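Local coordinates for protein SAM-dependent methyltransferase (Exiguobacterium sibiricum 255-15, PDB 3D2L) that probably transfers a methyl group from S-adenosylmethionine to an acceptor, through a Rossmann-like methyltransferase domain, at residues F135-P140 / I236-E241. Numbering follows the deposited sequence.
Sequences FDVHSP and IFFVAE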
loop_
_atom_site.group_PDB
_atom_site.type_symbol
_atom_site.label_atom_id
_atom_site.label_comp_id
_atom_site.label_asym_id
_atom_site.label_seq_id
_atom_site.Cartn_x
_atom_site.Cartn_y
_atom_site.Cartn_z
ATOM N N PHE A 135 8.444 2.156 1.443
ATOM C CA PHE A 135 7.232 2.300 0.653
ATOM C C PHE A 135 7.553 2.206 -0.840
ATOM O O PHE A 135 8.660 2.491 -1.287
ATOM C CB PHE A 135 6.445 3.619 0.920
ATOM C CG PHE A 135 7.208 4.895 0.574
ATOM C CD1 PHE A 135 7.121 5.465 -0.682
ATOM C CD2 PHE A 135 7.996 5.522 1.513
ATOM C CE1 PHE A 135 7.802 6.624 -0.993
ATOM C CE2 PHE A 135 8.664 6.701 1.200
ATOM C CZ PHE A 135 8.578 7.234 -0.040
ATOM N N ASP A 136 6.546 1.798 -1.603
ATOM C CA ASP A 136 6.651 1.720 -3.058
ATOM C C ASP A 136 5.479 2.492 -3.653
ATOM O O ASP A 136 4.341 2.477 -3.107
ATOM C CB ASP A 136 6.665 0.275 -3.561
ATOM C CG ASP A 136 5.449 -0.519 -3.093
ATOM O OD1 ASP A 136 5.395 -0.916 -1.901
ATOM O OD2 ASP A 136 4.573 -0.774 -3.941
ATOM N N VAL A 137 5.777 3.193 -4.748
ATOM C CA VAL A 137 4.801 4.072 -5.407
ATOM C C VAL A 137 4.867 3.953 -6.904
ATOM O O VAL A 137 5.838 3.437 -7.456
ATOM C CB VAL A 137 5.021 5.585 -5.041
ATOM C CG1 VAL A 137 4.595 5.894 -3.592
ATOM C CG2 VAL A 137 6.460 6.032 -5.300
ATOM N N HIS A 138 3.813 4.420 -7.560
ATOM C CA HIS A 138 3.794 4.485 -8.997
ATOM C C HIS A 138 4.818 5.506 -9.472
ATOM O O HIS A 138 5.045 6.511 -8.816
ATOM C CB HIS A 138 2.418 4.936 -9.532
ATOM C CG HIS A 138 1.281 4.067 -9.094
ATOM N ND1 HIS A 138 1.317 2.697 -9.201
ATOM C CD2 HIS A 138 0.065 4.374 -8.580
ATOM C CE1 HIS A 138 0.168 2.197 -8.794
ATOM N NE2 HIS A 138 -0.613 3.194 -8.411
ATOM N N SER A 139 5.418 5.221 -10.622
ATOM C CA SER A 139 6.309 6.141 -11.268
ATOM C C SER A 139 5.445 7.047 -12.104
ATOM O O SER A 139 4.310 6.663 -12.442
ATOM C CB SER A 139 7.215 5.396 -12.212
ATOM O OG SER A 139 6.430 4.735 -13.195
ATOM N N PRO A 140 5.953 8.251 -12.442
ATOM C CA PRO A 140 5.269 9.129 -13.408
ATOM C C PRO A 140 4.964 8.415 -14.743
ATOM O O PRO A 140 3.884 8.592 -15.305
ATOM C CB PRO A 140 6.281 10.254 -13.614
ATOM C CG PRO A 140 6.998 10.319 -12.347
ATOM C CD PRO A 140 7.165 8.898 -11.910
ATOM N N ILE A 236 8.355 2.390 -8.038
ATOM C CA ILE A 236 9.564 2.902 -7.399
ATOM C C ILE A 236 9.553 2.601 -5.907
ATOM O O ILE A 236 8.592 2.892 -5.211
ATOM C CB ILE A 236 9.761 4.381 -7.725
ATOM C CG1 ILE A 236 9.701 4.557 -9.250
ATOM C CG2 ILE A 236 11.125 4.900 -7.135
ATOM C CD1 ILE A 236 10.139 5.872 -9.763
ATOM N N PHE A 237 10.634 1.991 -5.429
ATOM C CA PHE A 237 10.757 1.558 -4.056
ATOM C C PHE A 237 11.700 2.477 -3.325
ATOM O O PHE A 237 12.762 2.807 -3.838
ATOM C CB PHE A 237 11.282 0.102 -4.009
ATOM C CG PHE A 237 10.341 -0.893 -4.631
ATOM C CD1 PHE A 237 10.175 -0.938 -6.004
ATOM C CD2 PHE A 237 9.625 -1.786 -3.849
ATOM C CE1 PHE A 237 9.285 -1.841 -6.587
ATOM C CE2 PHE A 237 8.739 -2.698 -4.439
ATOM C CZ PHE A 237 8.587 -2.717 -5.811
ATOM N N PHE A 238 11.308 2.887 -2.119
ATOM C CA PHE A 238 12.121 3.789 -1.285
ATOM C C PHE A 238 12.417 3.138 0.033
ATOM O O PHE A 238 11.523 2.563 0.648
ATOM C CB PHE A 238 11.349 5.047 -0.950
ATOM C CG PHE A 238 11.124 5.932 -2.117
ATOM C CD1 PHE A 238 10.155 5.613 -3.058
ATOM C CD2 PHE A 238 11.862 7.075 -2.264
ATOM C CE1 PHE A 238 9.954 6.442 -4.162
ATOM C CE2 PHE A 238 11.664 7.908 -3.363
ATOM C CZ PHE A 238 10.729 7.570 -4.301
ATOM N N VAL A 239 13.652 3.292 0.494
ATOM C CA VAL A 239 14.061 2.817 1.801
ATOM C C VAL A 239 14.657 4.041 2.432
ATOM O O VAL A 239 15.556 4.679 1.843
ATOM C CB VAL A 239 15.123 1.660 1.753
ATOM C CG1 VAL A 239 15.479 1.185 3.194
ATOM C CG2 VAL A 239 14.598 0.496 0.911
ATOM N N ALA A 240 14.156 4.386 3.620
ATOM C CA ALA A 240 14.626 5.576 4.360
ATOM C C ALA A 240 14.834 5.206 5.817
ATOM O O ALA A 240 14.200 4.274 6.335
ATOM C CB ALA A 240 13.628 6.747 4.223
ATOM N N GLU A 241 15.751 5.903 6.486
ATOM C CA GLU A 241 16.023 5.610 7.884
ATOM C C GLU A 241 15.949 6.871 8.747
ATOM O O GLU A 241 16.435 7.927 8.366
ATOM C CB GLU A 241 17.392 4.969 7.988
ATOM C CG GLU A 241 17.820 4.653 9.376
ATOM C CD GLU A 241 19.149 3.990 9.382
ATOM O OE1 GLU A 241 19.269 2.955 8.694
ATOM O OE2 GLU A 241 20.060 4.502 10.062
#
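Phe135 and Phe238 pair across the antiparallel junction of strands 131-138 and 235-242, the place where the seven-stranded sheet of class I methyltransferases, with strand order 3-2-1-4-5-7-6, takes in its reversed strand. Two hydrogen-bonded pairs, Phe135 with Phe238 and Val137 with Ile236, flank the non-hydrogen-bonded pair of Asp136 and Phe237. The straightest of the four backbone bonds runs from Ile236 N to Val137 O, 2.8 Å at 173°.

Packing is tightest on the face carrying Phe135, Val137, Ile236 and Phe238. CG of Phe135 sits between the backbone N and the carbonyl carbon (chi1 63°), which turns the ring toward Phe238, its CE1-CZ side beside CG and CD1 of that ring; CE1 comes within 3.3 Å of Phe238 CD1. The ring planes are only 14° apart but slid past one another, which leaves Phe238 CB over the Phe135 face. Val137 CG2 fills in beside Phe238 CE1 at 3.7 Å; branched and apolar, valine suits a strand whose side is roofed by helix 203-212. Were Phe135 cut back to an alanine, Phe238 CB would probably lose the ring face it packs against, and the Phe238 ring would be freer to shift.

The other face is more polar and more sparsely packed between the strands. Asp136 and Phe237 lie side by side. Asp136 OD2 reaches Arg235, at the start of the partner strand, in a salt bridge, and also takes a hydrogen bond from Trp23 NE1, while OD1 takes one from Cys104 N, so an acid fits this buried spot. Toward the end of 135-140 the contact thins to Ser139 CB against Ile236 CD1, before partly exposed Pro140 starts a helix; serine suits the N-cap because its OG accepts from Lys142 N, and the same hydroxyl also bonds Ala233 O. Back at the non-hydrogen-bonded pair, Asp136 CB rests over the Phe237 ring, 3.9 Å from its centroid.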